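PDB 4QIT: nitronate monooxygenase family protein from Pseudomonas aeruginosa, which uses FMN and molecular oxygen to carry out the oxidative denitrification of alkyl nitronates, with the toxin propionate 3-nitronate as its best and presumed physiological substrate. Local coordinates for residues L34-G43 with L342-T350; N75-Q83 with Y115-L124. The protein carries 1 engineered substitution. All coordinates share one frame; numbering follows the deposited sequence.

The two contacts sample a TIM barrel at its outer helices and at its active-site mouth. Interaction 1 pairs two helices on the outside of the barrel and joins regions almost 300 residues apart in sequence; interaction 2 is nested inside that long loop, at the end of strand 72-77. Their centres lie 29 Å apart on opposite sides of the chain's centre, and their nearest atoms remain about 9 Å from each other. The FMN relates them unequally. Interaction 2 touches it directly through Asn75 and Phe77, and Phe77 also meets the bound nitroethane, whereas interaction 1 comes no nearer than the side chain of Leu34, about 9 Å from the flavin.

Interaction 1 of 2, residues L34-G43 with L342-T350; sequences LAAAVSNAGG and LPAAELLRT
Ala344 and Leu348 of the C-terminal helix 344-355 pack against helix 32-41 of the TIM barrel, a case of close helix pairing built on small residues. The axes of segments 34-41 and 344-350 approach to 8.2 Å and cross at -38°, running broadly in the same direction, and no hydrogen bond links the segments. Alanine meets alanine along part of the interface: the CB of Ala344 lies 3.9 Å from the CB of Ala37, and Ala41 CB stands 4.1 Å from Ala345 CB. Ala41 CB also rests on Leu348 CB at 3.8 Å. Branched side chains flank these pairs. Leu34 reaches across with CD1, which comes to 3.5 Å from Ala344 CB, while Val38 divides its methyls, CG2 turning to Ala344 and CG1 to Leu348 CD2. The Val38 and Leu348 side chains cross at about a right angle, and strand 21-23 closes the packing, with Gln23 against Val38 and Ile21 against Leu348. Gly42, the first residue after helix 32-41 to leave helical angles, has positive phi (124°) in a Schellman motif. Leu348 holds CG opposite its own N (chi1 -159°), which lays the side chain along this terminus and sets CD1 3.7 Å from Ala41 O.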
loop_
_atom_site.group_PDB
_atom_site.type_symbol
_atom_site.label_atom_id
_atom_site.label_comp_id
_atom_site.label_asym_id
_atom_site.label_seq_id
_atom_site.Cartn_x
_atom_site.Cartn_y
_atom_site.Cartn_z
ATOM N N LEU A 34 10.702 -2.483 -27.115
ATOM C CA LEU A 34 10.941 -2.679 -25.684
ATOM C C LEU A 34 10.782 -4.152 -25.309
ATOM O O LEU A 34 11.644 -4.724 -24.629
ATOM C CB LEU A 34 9.995 -1.804 -24.844
ATOM C CG LEU A 34 10.103 -2.051 -23.338
ATOM C CD1 LEU A 34 11.488 -1.711 -22.833
ATOM C CD2 LEU A 34 9.051 -1.240 -22.592
ATOM N N ALA A 35 9.683 -4.759 -25.761
ATOM C CA ALA A 35 9.395 -6.157 -25.482
ATOM C C ALA A 35 10.513 -7.061 -25.996
ATOM O O ALA A 35 10.980 -7.961 -25.288
ATOM C CB ALA A 35 8.042 -6.563 -26.098
ATOM N N ALA A 36 10.956 -6.814 -27.228
ATOM C CA ALA A 36 11.962 -7.680 -27.831
ATOM C C ALA A 36 13.299 -7.554 -27.119
ATOM O O ALA A 36 14.015 -8.543 -26.957
ATOM C CB ALA A 36 12.114 -7.374 -29.300
ATOM N N ALA A 37 13.633 -6.341 -26.693
ATOM C CA ALA A 37 14.878 -6.108 -25.969
ATOM C C ALA A 37 14.915 -6.897 -24.659
ATOM O O ALA A 37 15.913 -7.551 -24.335
ATOM C CB ALA A 37 15.086 -4.621 -25.723
ATOM N N VAL A 38 13.814 -6.854 -23.911
ATOM C CA VAL A 38 13.733 -7.589 -22.654
ATOM C C VAL A 38 13.753 -9.102 -22.868
ATOM O O VAL A 38 14.458 -9.829 -22.163
ATOM C CB VAL A 38 12.482 -7.159 -21.863
ATOM C CG1 VAL A 38 12.312 -8.002 -20.620
ATOM C CG2 VAL A 38 12.599 -5.689 -21.504
ATOM N N SER A 39 12.990 -9.580 -23.842
ATOM C CA SER A 39 12.990 -11.002 -24.165
ATOM C C SER A 39 14.372 -11.461 -24.644
ATOM O O SER A 39 14.869 -12.484 -24.191
ATOM C CB SER A 39 11.917 -11.323 -25.202
ATOM O OG SER A 39 10.614 -11.194 -24.636
ATOM N N ASN A 40 15.002 -10.695 -25.528
ATOM C CA ASN A 40 16.363 -11.023 -25.961
ATOM C C ASN A 40 17.351 -11.100 -24.799
ATOM O O ASN A 40 18.230 -11.970 -24.768
ATOM C CB ASN A 40 16.855 -10.016 -27.006
ATOM C CG ASN A 40 16.306 -10.299 -28.396
ATOM O OD1 ASN A 40 15.831 -11.396 -28.677
ATOM N ND2 ASN A 40 16.371 -9.298 -29.273
ATOM N N ALA A 41 17.206 -10.199 -23.831
ATOM C CA ALA A 41 18.115 -10.160 -22.689
ATOM C C ALA A 41 17.868 -11.294 -21.706
ATOM O O ALA A 41 18.713 -11.564 -20.851
ATOM C CB ALA A 41 18.036 -8.831 -21.985
ATOM N N GLY A 42 16.720 -11.957 -21.819
ATOM C CA GLY A 42 16.469 -13.144 -21.025
ATOM C C GLY A 42 15.214 -13.139 -20.170
ATOM O O GLY A 42 14.890 -14.156 -19.552
ATOM N N GLY A 43 14.516 -12.008 -20.129
ATOM C CA GLY A 43 13.263 -11.919 -19.391
ATOM C C GLY A 43 12.052 -12.122 -20.283
ATOM O O GLY A 43 12.163 -12.711 -21.362
ATOM N N LEU A 342 18.073 3.527 -18.814
ATOM C CA LEU A 342 19.037 2.631 -19.449
ATOM C C LEU A 342 18.397 1.946 -20.645
ATOM O O LEU A 342 17.187 1.767 -20.670
ATOM C CB LEU A 342 19.473 1.551 -18.460
ATOM C CG LEU A 342 20.171 1.957 -17.164
ATOM C CD1 LEU A 342 20.258 0.759 -16.230
ATOM C CD2 LEU A 342 21.566 2.477 -17.459
ATOM N N PRO A 343 19.202 1.556 -21.649
ATOM C CA PRO A 343 18.690 0.639 -22.675
ATOM C C PRO A 343 18.096 -0.581 -21.984
ATOM O O PRO A 343 18.650 -1.050 -20.982
ATOM C CB PRO A 343 19.953 0.246 -23.454
ATOM C CG PRO A 343 20.865 1.419 -23.281
ATOM C CD PRO A 343 20.616 1.919 -21.879
ATOM N N ALA A 344 16.969 -1.069 -22.490
ATOM C CA ALA A 344 16.232 -2.114 -21.789
ATOM C C ALA A 344 17.023 -3.390 -21.541
ATOM O O ALA A 344 16.900 -3.996 -20.473
ATOM C CB ALA A 344 14.924 -2.410 -22.508
ATOM N N ALA A 345 17.848 -3.790 -22.509
ATOM C CA ALA A 345 18.690 -4.963 -22.333
ATOM C C ALA A 345 19.688 -4.746 -21.191
ATOM O O ALA A 345 19.888 -5.641 -20.363
ATOM C CB ALA A 345 19.416 -5.298 -23.628
ATOM N N GLU A 346 20.298 -3.561 -21.138
ATOM C CA GLU A 346 21.181 -3.220 -20.018
ATOM C C GLU A 346 20.424 -3.209 -18.691
ATOM O O GLU A 346 20.935 -3.682 -17.675
ATOM C CB GLU A 346 21.897 -1.877 -20.228
ATOM C CG GLU A 346 22.860 -1.527 -19.074
ATOM C CD GLU A 346 23.613 -0.208 -19.255
ATOM O OE1 GLU A 346 23.572 0.391 -20.358
ATOM O OE2 GLU A 346 24.261 0.235 -18.277
ATOM N N LEU A 347 19.211 -2.670 -18.686
ATOM C CA LEU A 347 18.446 -2.678 -17.447
ATOM C C LEU A 347 18.151 -4.113 -16.996
ATOM O O LEU A 347 18.334 -4.437 -15.825
ATOM C CB LEU A 347 17.166 -1.844 -17.568
ATOM C CG LEU A 347 16.267 -1.895 -16.331
ATOM C CD1 LEU A 347 16.975 -1.347 -15.092
ATOM C CD2 LEU A 347 14.964 -1.140 -16.572
ATOM N N LEU A 348 17.710 -4.968 -17.916
ATOM C CA LEU A 348 17.473 -6.368 -17.582
ATOM C C LEU A 348 18.740 -7.015 -16.991
ATOM O O LEU A 348 18.696 -7.620 -15.913
ATOM C CB LEU A 348 16.944 -7.129 -18.805
ATOM C CG LEU A 348 16.189 -8.442 -18.582
ATOM C CD1 LEU A 348 17.124 -9.584 -18.184
ATOM C CD2 LEU A 348 15.072 -8.267 -17.535
ATOM N N ARG A 349 19.864 -6.850 -17.683
ATOM C CA ARG A 349 21.166 -7.340 -17.235
ATOM C C ARG A 349 21.490 -6.858 -15.818
ATOM O O ARG A 349 21.922 -7.640 -14.960
ATOM C CB ARG A 349 22.228 -6.822 -18.214
ATOM C CG ARG A 349 23.453 -7.691 -18.422
ATOM C CD ARG A 349 24.289 -7.136 -19.583
ATOM N NE ARG A 349 23.502 -7.068 -20.805
ATOM C CZ ARG A 349 23.364 -5.994 -21.585
ATOM N NH1 ARG A 349 23.968 -4.846 -21.304
ATOM N NH2 ARG A 349 22.607 -6.081 -22.667
ATOM N N THR A 350 21.267 -5.570 -15.583
ATOM C CA THR A 350 21.562 -4.946 -14.302
ATOM C C THR A 350 20.692 -5.520 -13.183
ATOM O O THR A 350 21.177 -5.798 -12.084
ATOM C CB THR A 350 21.391 -3.418 -14.388
ATOM O OG1 THR A 350 22.309 -2.888 -15.364
ATOM C CG2 THR A 350 21.671 -2.775 -13.046
#

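Interaction 2 of 2, residues N75-Q83 with Y115-L124; sequences NLFCHRPGQ and YLSFLEDPTL. With FMN (flavin mononucleotide), chain C; NIE (nitroethane), chain D.
Ser117 and His79 form the tight centre of this contact, where the loop after barrel strand 72-77 meets the irregular segment 115-124. A chi1 of 177° swings Ser117 OG away from its own N and toward His79 O, to which it donates in plane, on a lone pair, at 2.6 Å; the same OG accepts from Leu119 N, closing an ST turn. Its CB meanwhile sits over the centre of the imidazole face, a CH-pi contact of 3.6 Å to the ring centroid. At the ring edge, His79 NE2 donates to Tyr115 O (3.0 Å) through a rather bent bond, the N-H...O angle being 131°. A straighter one runs from Phe118 N to Phe77 O at 3.0 Å, and a water beside it donates to Phe77 O and Leu116 O. Phe77 turns an edge toward the face of Tyr115, planes at 79°, and the same ring borders the ligand pocket: CZ is 3.2 Å from C1 of nitroethane and CE1 lies near FMN N3, which donates to Asn75 OD1. Buried apolar packing continues where Leu76 CD2 meets both Phe118 and Leu124.

Toward solvent, Leu119, itself exposed, covers Cys78 SG with CD2 at 3.6 Å. The Pro81-Glu120 side is more open, its polar links largely through water. Pro81 slides past Glu120, whose OE1 anchors Ser117 N through its anti lone pair; one water joins that oxygen to Gly82 N and His79, and another bridges Glu120 OE2 to Gly82 O. Beyond the contact, Leu76 bonds through its backbone to strand 135-139, Phe118 leans on helix 124-131, and Leu124 touches Ala54 of helix 54-65.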
loop_
_atom_site.group_PDB
_atom_site.type_symbol
_atom_site.label_atom_id
_atom_site.label_comp_id
_atom_site.label_asym_id
_atom_site.label_seq_id
_atom_site.Cartn_x
_atom_site.Cartn_y
_atom_site.Cartn_z
ATOM N N ASN A 75 -0.892 -8.620 -23.809
ATOM C CA ASN A 75 -1.854 -8.281 -22.763
ATOM C C ASN A 75 -3.148 -7.685 -23.315
ATOM O O ASN A 75 -3.125 -6.830 -24.215
ATOM C CB ASN A 75 -1.190 -7.317 -21.781
ATOM C CG ASN A 75 -2.104 -6.877 -20.657
ATOM O OD1 ASN A 75 -2.739 -5.826 -20.742
ATOM N ND2 ASN A 75 -2.162 -7.669 -19.592
ATOM N N LEU A 76 -4.271 -8.136 -22.753
ATOM C CA LEU A 76 -5.587 -7.617 -23.120
ATOM C C LEU A 76 -6.394 -7.237 -21.885
ATOM O O LEU A 76 -6.397 -7.957 -20.880
ATOM C CB LEU A 76 -6.367 -8.649 -23.951
ATOM C CG LEU A 76 -5.723 -8.999 -25.303
ATOM C CD1 LEU A 76 -4.802 -10.207 -25.178
ATOM C CD2 LEU A 76 -6.766 -9.215 -26.395
ATOM N N PHE A 77 -7.094 -6.113 -21.970
ATOM C CA PHE A 77 -8.015 -5.730 -20.908
ATOM C C PHE A 77 -9.249 -6.620 -20.960
ATOM O O PHE A 77 -9.746 -6.948 -22.042
ATOM C CB PHE A 77 -8.448 -4.275 -21.055
ATOM C CG PHE A 77 -7.325 -3.276 -20.916
ATOM C CD1 PHE A 77 -6.047 -3.675 -20.548
ATOM C CD2 PHE A 77 -7.570 -1.934 -21.138
ATOM C CE1 PHE A 77 -5.027 -2.743 -20.430
ATOM C CE2 PHE A 77 -6.564 -0.995 -21.014
ATOM C CZ PHE A 77 -5.284 -1.402 -20.662
ATOM N N CYS A 78 -9.743 -6.999 -19.787
ATOM C CA CYS A 78 -10.871 -7.915 -19.669
ATOM C C CYS A 78 -11.866 -7.336 -18.667
ATOM O O CYS A 78 -12.415 -8.043 -17.813
ATOM C CB CYS A 78 -10.366 -9.279 -19.194
ATOM S SG CYS A 78 -11.499 -10.658 -19.501
ATOM N N HIS A 79 -12.070 -6.030 -18.765
ATOM C CA HIS A 79 -13.040 -5.329 -17.931
ATOM C C HIS A 79 -14.480 -5.701 -18.315
ATOM O O HIS A 79 -14.725 -6.259 -19.391
ATOM C CB HIS A 79 -12.841 -3.815 -18.067
ATOM C CG HIS A 79 -12.780 -3.340 -19.491
ATOM N ND1 HIS A 79 -11.701 -3.584 -20.313
ATOM C CD2 HIS A 79 -13.665 -2.622 -20.222
ATOM C CE1 HIS A 79 -11.926 -3.036 -21.497
ATOM N NE2 HIS A 79 -13.106 -2.450 -21.471
ATOM N N ARG A 80 -15.423 -5.394 -17.427
ATOM C CA ARG A 80 -16.837 -5.417 -17.791
ATOM C C ARG A 80 -17.019 -4.437 -18.935
ATOM O O ARG A 80 -16.561 -3.293 -18.837
ATOM C CB ARG A 80 -17.695 -4.983 -16.607
ATOM C CG ARG A 80 -19.161 -4.745 -16.978
ATOM C CD ARG A 80 -19.965 -4.191 -15.808
ATOM N NE ARG A 80 -19.334 -3.027 -15.177
ATOM C CZ ARG A 80 -19.293 -1.811 -15.716
ATOM N NH1 ARG A 80 -19.830 -1.588 -16.912
ATOM N NH2 ARG A 80 -18.701 -0.814 -15.065
ATOM N N PRO A 81 -17.659 -4.875 -20.035
ATOM C CA PRO A 81 -17.854 -3.967 -21.169
ATOM C C PRO A 81 -18.529 -2.662 -20.743
ATOM O O PRO A 81 -19.516 -2.677 -20.002
ATOM C CB PRO A 81 -18.755 -4.774 -22.109
ATOM C CG PRO A 81 -18.355 -6.191 -21.846
ATOM C CD PRO A 81 -18.124 -6.239 -20.340
ATOM N N GLY A 82 -17.978 -1.540 -21.198
ATOM C CA GLY A 82 -18.478 -0.242 -20.794
ATOM C C GLY A 82 -19.927 -0.065 -21.209
ATOM O O GLY A 82 -20.343 -0.514 -22.281
ATOM N N GLN A 83 -20.690 0.598 -20.354
ATOM C CA GLN A 83 -22.092 0.875 -20.647
ATOM C C GLN A 83 -22.262 2.336 -21.017
ATOM O O GLN A 83 -22.078 3.226 -20.184
ATOM C CB GLN A 83 -22.971 0.500 -19.461
ATOM C CG GLN A 83 -23.145 -1.012 -19.321
ATOM C CD GLN A 83 -23.908 -1.427 -18.075
ATOM O OE1 GLN A 83 -24.808 -0.720 -17.612
ATOM N NE2 GLN A 83 -23.548 -2.586 -17.524
ATOM N N TYR A 115 -11.786 1.293 -25.719
ATOM C CA TYR A 115 -11.064 0.086 -25.347
ATOM C C TYR A 115 -12.047 -1.067 -25.229
ATOM O O TYR A 115 -12.677 -1.245 -24.179
ATOM C CB TYR A 115 -10.347 0.261 -24.000
ATOM C CG TYR A 115 -9.196 1.246 -23.991
ATOM C CD1 TYR A 115 -8.587 1.661 -25.165
ATOM C CD2 TYR A 115 -8.712 1.749 -22.786
ATOM C CE1 TYR A 115 -7.522 2.566 -25.142
ATOM C CE2 TYR A 115 -7.655 2.642 -22.754
ATOM C CZ TYR A 115 -7.067 3.048 -23.932
ATOM O OH TYR A 115 -6.016 3.944 -23.900
ATOM N N LEU A 116 -12.187 -1.854 -26.291
ATOM C CA LEU A 116 -13.094 -2.990 -26.229
ATOM C C LEU A 116 -12.508 -4.067 -25.336
ATOM O O LEU A 116 -11.338 -4.443 -25.469
ATOM C CB LEU A 116 -13.386 -3.553 -27.620
ATOM C CG LEU A 116 -14.039 -2.600 -28.616
ATOM C CD1 LEU A 116 -14.261 -3.307 -29.948
ATOM C CD2 LEU A 116 -15.345 -2.063 -28.064
ATOM N N SER A 117 -13.319 -4.549 -24.405
ATOM C CA SER A 117 -12.929 -5.649 -23.549
ATOM C C SER A 117 -12.804 -6.936 -24.350
ATOM O O SER A 117 -13.458 -7.102 -25.386
ATOM C CB SER A 117 -13.970 -5.838 -22.450
ATOM O OG SER A 117 -13.646 -6.960 -21.651
ATOM N N PHE A 118 -11.963 -7.842 -23.857
ATOM C CA PHE A 118 -11.838 -9.186 -24.396
ATOM C C PHE A 118 -13.211 -9.850 -24.370
ATOM O O PHE A 118 -13.527 -10.694 -25.216
ATOM C CB PHE A 118 -10.841 -9.976 -23.543
ATOM C CG PHE A 118 -10.401 -11.288 -24.150
ATOM C CD1 PHE A 118 -9.622 -11.313 -25.303
ATOM C CD2 PHE A 118 -10.741 -12.493 -23.544
ATOM C CE1 PHE A 118 -9.207 -12.522 -25.851
ATOM C CE2 PHE A 118 -10.324 -13.705 -24.089
ATOM C CZ PHE A 118 -9.558 -13.717 -25.239
ATOM N N LEU A 119 -14.033 -9.446 -23.407
ATOM C CA LEU A 119 -15.375 -10.008 -23.248
ATOM C C LEU A 119 -16.380 -9.519 -24.286
ATOM O O LEU A 119 -17.475 -10.078 -24.389
ATOM C CB LEU A 119 -15.898 -9.720 -21.841
ATOM C CG LEU A 119 -14.983 -10.203 -20.717
ATOM C CD1 LEU A 119 -15.582 -9.872 -19.372
ATOM C CD2 LEU A 119 -14.729 -11.701 -20.832
ATOM N N GLU A 120 -16.029 -8.485 -25.048
ATOM C CA GLU A 120 -16.970 -7.937 -26.032
ATOM C C GLU A 120 -16.467 -7.905 -27.478
ATOM O O GLU A 120 -17.235 -7.592 -28.385
ATOM C CB GLU A 120 -17.436 -6.537 -25.618
ATOM C CG GLU A 120 -16.380 -5.460 -25.777
ATOM C CD GLU A 120 -16.774 -4.163 -25.109
ATOM O OE1 GLU A 120 -15.960 -3.615 -24.334
ATOM O OE2 GLU A 120 -17.898 -3.673 -25.348
ATOM N N ASP A 121 -15.194 -8.219 -27.702
ATOM C CA ASP A 121 -14.662 -8.264 -29.064
ATOM C C ASP A 121 -14.320 -9.704 -29.429
ATOM O O ASP A 121 -13.254 -10.200 -29.081
ATOM C CB ASP A 121 -13.420 -7.373 -29.211
ATOM C CG ASP A 121 -12.927 -7.274 -30.654
ATOM O OD1 ASP A 121 -13.381 -8.061 -31.517
ATOM O OD2 ASP A 121 -12.075 -6.401 -30.933
ATOM N N PRO A 122 -15.227 -10.375 -30.153
ATOM C CA PRO A 122 -15.067 -11.794 -30.481
ATOM C C PRO A 122 -13.950 -12.085 -31.486
ATOM O O PRO A 122 -13.663 -13.258 -31.729
ATOM C CB PRO A 122 -16.431 -12.165 -31.075
ATOM C CG PRO A 122 -16.966 -10.887 -31.617
ATOM C CD PRO A 122 -16.496 -9.826 -30.666
ATOM N N THR A 123 -13.331 -11.052 -32.057
ATOM C CA THR A 123 -12.262 -11.271 -33.034
ATOM C C THR A 123 -10.879 -11.458 -32.390
ATOM O O THR A 123 -9.935 -11.890 -33.051
ATOM C CB THR A 123 -12.188 -10.145 -34.091
ATOM O OG1 THR A 123 -11.779 -8.915 -33.477
ATOM C CG2 THR A 123 -13.541 -9.949 -34.781
ATOM N N LEU A 124 -10.761 -11.144 -31.103
ATOM C CA LEU A 124 -9.460 -11.195 -30.435
ATOM C C LEU A 124 -8.959 -12.618 -30.169
ATOM O O LEU A 124 -7.813 -12.948 -30.485
ATOM C CB LEU A 124 -9.498 -10.376 -29.139
ATOM C CG LEU A 124 -9.657 -8.872 -29.367
ATOM C CD1 LEU A 124 -9.923 -8.135 -28.059
ATOM C CD2 LEU A 124 -8.430 -8.290 -30.083
HETATM N N1 FMN C . -1.202 -3.331 -16.825
HETATM C C2 FMN C . -2.003 -3.930 -17.789
HETATM O O2 FMN C . -2.537 -5.002 -17.535
HETATM N N3 FMN C . -2.184 -3.361 -19.030
HETATM C C4 FMN C . -1.578 -2.153 -19.300
HETATM O O4 FMN C . -1.721 -1.601 -20.387
HETATM C C4A FMN C . -0.789 -1.547 -18.339
HETATM N N5 FMN C . -0.204 -0.346 -18.642
HETATM C C5A FMN C . 0.605 0.284 -17.728
HETATM C C6 FMN C . 1.187 1.493 -18.085
HETATM C C7 FMN C . 2.018 2.158 -17.208
HETATM C C7M FMN C . 2.628 3.448 -17.677
HETATM C C8 FMN C . 2.253 1.624 -15.941
HETATM C C8M FMN C . 3.140 2.349 -14.969
HETATM C C9 FMN C . 1.659 0.408 -15.583
HETATM C C9A FMN C . 0.830 -0.277 -16.478
HETATM N N10 FMN C . 0.229 -1.495 -16.156
HETATM C C10 FMN C . -0.589 -2.125 -17.092
HETATM C "C1'" FMN C . 0.433 -2.107 -14.793
HETATM C "C2'" FMN C . 1.575 -3.109 -14.750
HETATM O "O2'" FMN C . 1.167 -4.306 -15.360
HETATM C "C3'" FMN C . 1.970 -3.428 -13.315
HETATM O "O3'" FMN C . 0.846 -3.687 -12.501
HETATM C "C4'" FMN C . 2.677 -2.215 -12.753
HETATM O "O4'" FMN C . 3.452 -1.606 -13.769
HETATM C "C5'" FMN C . 3.604 -2.668 -11.638
HETATM O "O5'" FMN C . 3.899 -1.503 -10.930
HETATM P P FMN C . 5.304 -0.772 -11.074
HETATM O O1P FMN C . 6.334 -1.754 -11.567
HETATM O O2P FMN C . 5.624 -0.192 -9.731
HETATM O O3P FMN C . 5.084 0.288 -12.101
HETATM N N3 NIE D . -2.627 1.900 -17.615
HETATM C C1 NIE D . -4.484 0.553 -18.221
HETATM C C2 NIE D . -3.396 1.472 -18.729
HETATM O O4 NIE D . -2.268 1.069 -16.786
HETATM O O5 NIE D . -2.646 3.221 -17.276
HETATM O O HOH W 1 -9.181 -6.127 -24.749
HETATM O O HOH W 2 -15.631 -1.475 -22.856
HETATM O O HOH W 3 -20.009 -2.352 -24.271
#